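Local coordinates for protein neuraminidase (Influenza A virus, PDB 4K3Y) that is a neuraminidase-like six-bladed beta-propeller surface protein of a bat influenza A virus, whose role in infection is unclear, at residues C[136-141]-C[168-173]. Numbering follows the deposited sequence.
Sequences PTNGGP and ASSHRL
Ser170, on strand 170-177, meets Asn138 hydroxyl to side-chain carbonyl: Ser170 OG gives a weak hydrogen bond to Asn138 OD1, long at 3.5 Å. The serine torsion (chi1 56°) sets OG between its own backbone N and carbonyl carbon, on the side where Asn138 OD1 lies. Ser170 CB makes a looser approach to the same Asn138 OD1, at 3.9 Å. The fold behind this is the neuraminidase propeller of six four-stranded antiparallel blades. Strand 170-177 is the third strand of its blade, between 155-162 and 180-187, and the loop carrying 136-141 leads from the last strand of the preceding blade into this one. Asp162, on the neighbouring strand 155-162, links segments 136-141 and 168-173: its carboxylate takes the backbone N-H groups of Asn138 and Gly140, and its backbone pairs with that of Ser170. Two residues on from Ser170, Arg172 reaches toward the loop again, its chain extended from CG to NE. Thr137 comes from the opposite direction and sets its methyl over one face of the guanidinium, CG2 lying 3.4 Å from Arg172 NH2 and 3.7 Å from Arg172 CZ. The same arginine makes a cation-pi contact with Trp184 on strand 180-187.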
ATOM      1  N   PRO C 136     -15.654 -20.670 -27.851  1.00 85.15           N
ATOM      2  CA  PRO C 136     -16.870 -20.495 -28.651  1.00 81.98           C
ATOM      3  C   PRO C 136     -17.212 -21.730 -29.472  1.00 85.24           C
ATOM      4  O   PRO C 136     -16.356 -22.289 -30.153  1.00 83.87           O
ATOM      5  CB  PRO C 136     -16.528 -19.307 -29.570  1.00 73.16           C
ATOM      6  CG  PRO C 136     -15.022 -19.271 -29.615  1.00 70.03           C
ATOM      7  CD  PRO C 136     -14.557 -19.777 -28.281  1.00 73.71           C
ATOM      8  N   THR C 137     -18.464 -22.158 -29.377  1.00 96.66           N
ATOM      9  CA  THR C 137     -19.017 -23.130 -30.305  1.00 99.76           C
ATOM     10  C   THR C 137     -19.459 -22.381 -31.565  1.00 96.42           C
ATOM     11  O   THR C 137     -18.970 -22.643 -32.671  1.00 82.96           O
ATOM     12  CB  THR C 137     -20.229 -23.877 -29.679  1.00102.51           C
ATOM     13  OG1 THR C 137     -21.463 -23.369 -30.205  1.00106.71           O
ATOM     14  CG2 THR C 137     -20.236 -23.703 -28.168  1.00103.46           C
ATOM     15  N   ASN C 138     -20.353 -21.413 -31.359  1.00 91.06           N
ATOM     16  CA  ASN C 138     -21.085 -20.752 -32.434  1.00 86.62           C
ATOM     17  C   ASN C 138     -20.447 -19.495 -33.064  1.00 78.07           C
ATOM     18  O   ASN C 138     -21.149 -18.521 -33.349  1.00 86.77           O
ATOM     19  CB  ASN C 138     -22.524 -20.445 -31.986  1.00 91.46           C
ATOM     20  CG  ASN C 138     -23.408 -21.693 -31.932  1.00108.59           C
ATOM     21  OD1 ASN C 138     -24.365 -21.746 -31.156  1.00115.63           O
ATOM     22  ND2 ASN C 138     -23.096 -22.696 -32.762  1.00104.30           N
ATOM     23  N   GLY C 139     -19.133 -19.520 -33.296  1.00 75.60           N
ATOM     24  CA  GLY C 139     -18.493 -18.508 -34.126  1.00 75.27           C
ATOM     25  C   GLY C 139     -17.703 -17.408 -33.431  1.00 85.15           C
ATOM     26  O   GLY C 139     -16.711 -16.908 -33.979  1.00 79.72           O
ATOM     27  N   GLY C 140     -18.143 -17.010 -32.238  1.00 87.67           N
ATOM     28  CA  GLY C 140     -17.447 -15.992 -31.472  1.00 72.36           C
ATOM     29  C   GLY C 140     -17.697 -14.599 -32.017  1.00 85.84           C
ATOM     30  O   GLY C 140     -18.361 -14.438 -33.044  1.00 98.01           O
ATOM     31  N   PRO C 141     -17.154 -13.576 -31.336  1.00 88.98           N
ATOM     32  CA  PRO C 141     -16.302 -13.779 -30.165  1.00 84.17           C
ATOM     33  C   PRO C 141     -17.156 -13.940 -28.902  1.00 78.16           C
ATOM     34  O   PRO C 141     -18.284 -13.425 -28.840  1.00 72.50           O
ATOM     35  CB  PRO C 141     -15.511 -12.471 -30.113  1.00 84.80           C
ATOM     36  CG  PRO C 141     -16.528 -11.442 -30.555  1.00 84.14           C
ATOM     37  CD  PRO C 141     -17.431 -12.143 -31.565  1.00 86.36           C
ATOM     38  N   ALA C 168     -28.680 -13.883 -34.142  1.00 78.19           N
ATOM     39  CA  ALA C 168     -28.437 -15.300 -33.925  1.00 69.81           C
ATOM     40  C   ALA C 168     -27.486 -15.488 -32.746  1.00 71.59           C
ATOM     41  O   ALA C 168     -26.413 -16.084 -32.883  1.00 79.69           O
ATOM     42  CB  ALA C 168     -27.864 -15.936 -35.183  1.00 61.77           C
ATOM     43  N   SER C 169     -27.876 -14.965 -31.588  1.00 68.89           N
ATOM     44  CA  SER C 169     -27.037 -15.046 -30.394  1.00 71.48           C
ATOM     45  C   SER C 169     -27.372 -16.277 -29.553  1.00 77.32           C
ATOM     46  O   SER C 169     -28.550 -16.595 -29.342  1.00 84.50           O
ATOM     47  CB  SER C 169     -27.205 -13.782 -29.546  1.00 68.27           C
ATOM     48  OG  SER C 169     -28.570 -13.431 -29.410  1.00 88.60           O
ATOM     49  N   SER C 170     -26.345 -16.977 -29.078  1.00 74.14           N
ATOM     50  CA  SER C 170     -26.570 -18.046 -28.110  1.00 73.98           C
ATOM     51  C   SER C 170     -26.055 -17.625 -26.736  1.00 72.93           C
ATOM     52  O   SER C 170     -25.108 -16.840 -26.632  1.00 67.10           O
ATOM     53  CB  SER C 170     -25.927 -19.355 -28.573  1.00 73.29           C
ATOM     54  OG  SER C 170     -24.543 -19.195 -28.826  1.00 79.72           O
ATOM     55  N   HIS C 171     -26.687 -18.126 -25.680  1.00 77.06           N
ATOM     56  CA  HIS C 171     -26.289 -17.752 -24.319  1.00 69.85           C
ATOM     57  C   HIS C 171     -26.261 -18.958 -23.382  1.00 70.41           C
ATOM     58  O   HIS C 171     -27.082 -19.870 -23.492  1.00 73.15           O
ATOM     59  CB  HIS C 171     -27.202 -16.641 -23.786  1.00 55.13           C
ATOM     60  CG  HIS C 171     -27.378 -15.514 -24.756  1.00 67.33           C
ATOM     61  ND1 HIS C 171     -26.479 -14.475 -24.863  1.00 68.15           N
ATOM     62  CD2 HIS C 171     -28.319 -15.296 -25.705  1.00 67.33           C
ATOM     63  CE1 HIS C 171     -26.873 -13.651 -25.817  1.00 63.06           C
ATOM     64  NE2 HIS C 171     -27.987 -14.127 -26.345  1.00 67.40           N
ATOM     65  N   ARG C 172     -25.299 -18.964 -22.471  1.00 70.85           N
ATOM     66  CA  ARG C 172     -25.114 -20.094 -21.572  1.00 61.04           C
ATOM     67  C   ARG C 172     -24.984 -19.694 -20.112  1.00 64.28           C
ATOM     68  O   ARG C 172     -24.336 -18.699 -19.775  1.00 63.89           O
ATOM     69  CB  ARG C 172     -23.889 -20.900 -21.993  1.00 58.69           C
ATOM     70  CG  ARG C 172     -24.118 -21.732 -23.240  1.00 55.55           C
ATOM     71  CD  ARG C 172     -22.871 -22.497 -23.593  1.00 60.31           C
ATOM     72  NE  ARG C 172     -23.099 -23.437 -24.684  1.00 73.93           N
ATOM     73  CZ  ARG C 172     -22.196 -24.322 -25.097  1.00 79.51           C
ATOM     74  NH1 ARG C 172     -21.010 -24.381 -24.494  1.00 77.47           N
ATOM     75  NH2 ARG C 172     -22.478 -25.151 -26.103  1.00 60.01           N
ATOM     76  N   LEU C 173     -25.611 -20.488 -19.254  1.00 73.23           N
ATOM     77  CA  LEU C 173     -25.497 -20.325 -17.811  1.00 75.25           C
ATOM     78  C   LEU C 173     -24.328 -21.160 -17.269  1.00 71.39           C
ATOM     79  O   LEU C 173     -24.318 -22.377 -17.399  1.00 71.60           O
ATOM     80  CB  LEU C 173     -26.800 -20.757 -17.146  1.00 73.62           C
ATOM     81  CG  LEU C 173     -27.395 -19.766 -16.155  1.00 84.08           C
ATOM     82  CD1 LEU C 173     -28.527 -20.419 -15.376  1.00 83.60           C
ATOM     83  CD2 LEU C 173     -26.317 -19.229 -15.214  1.00 81.78           C
TER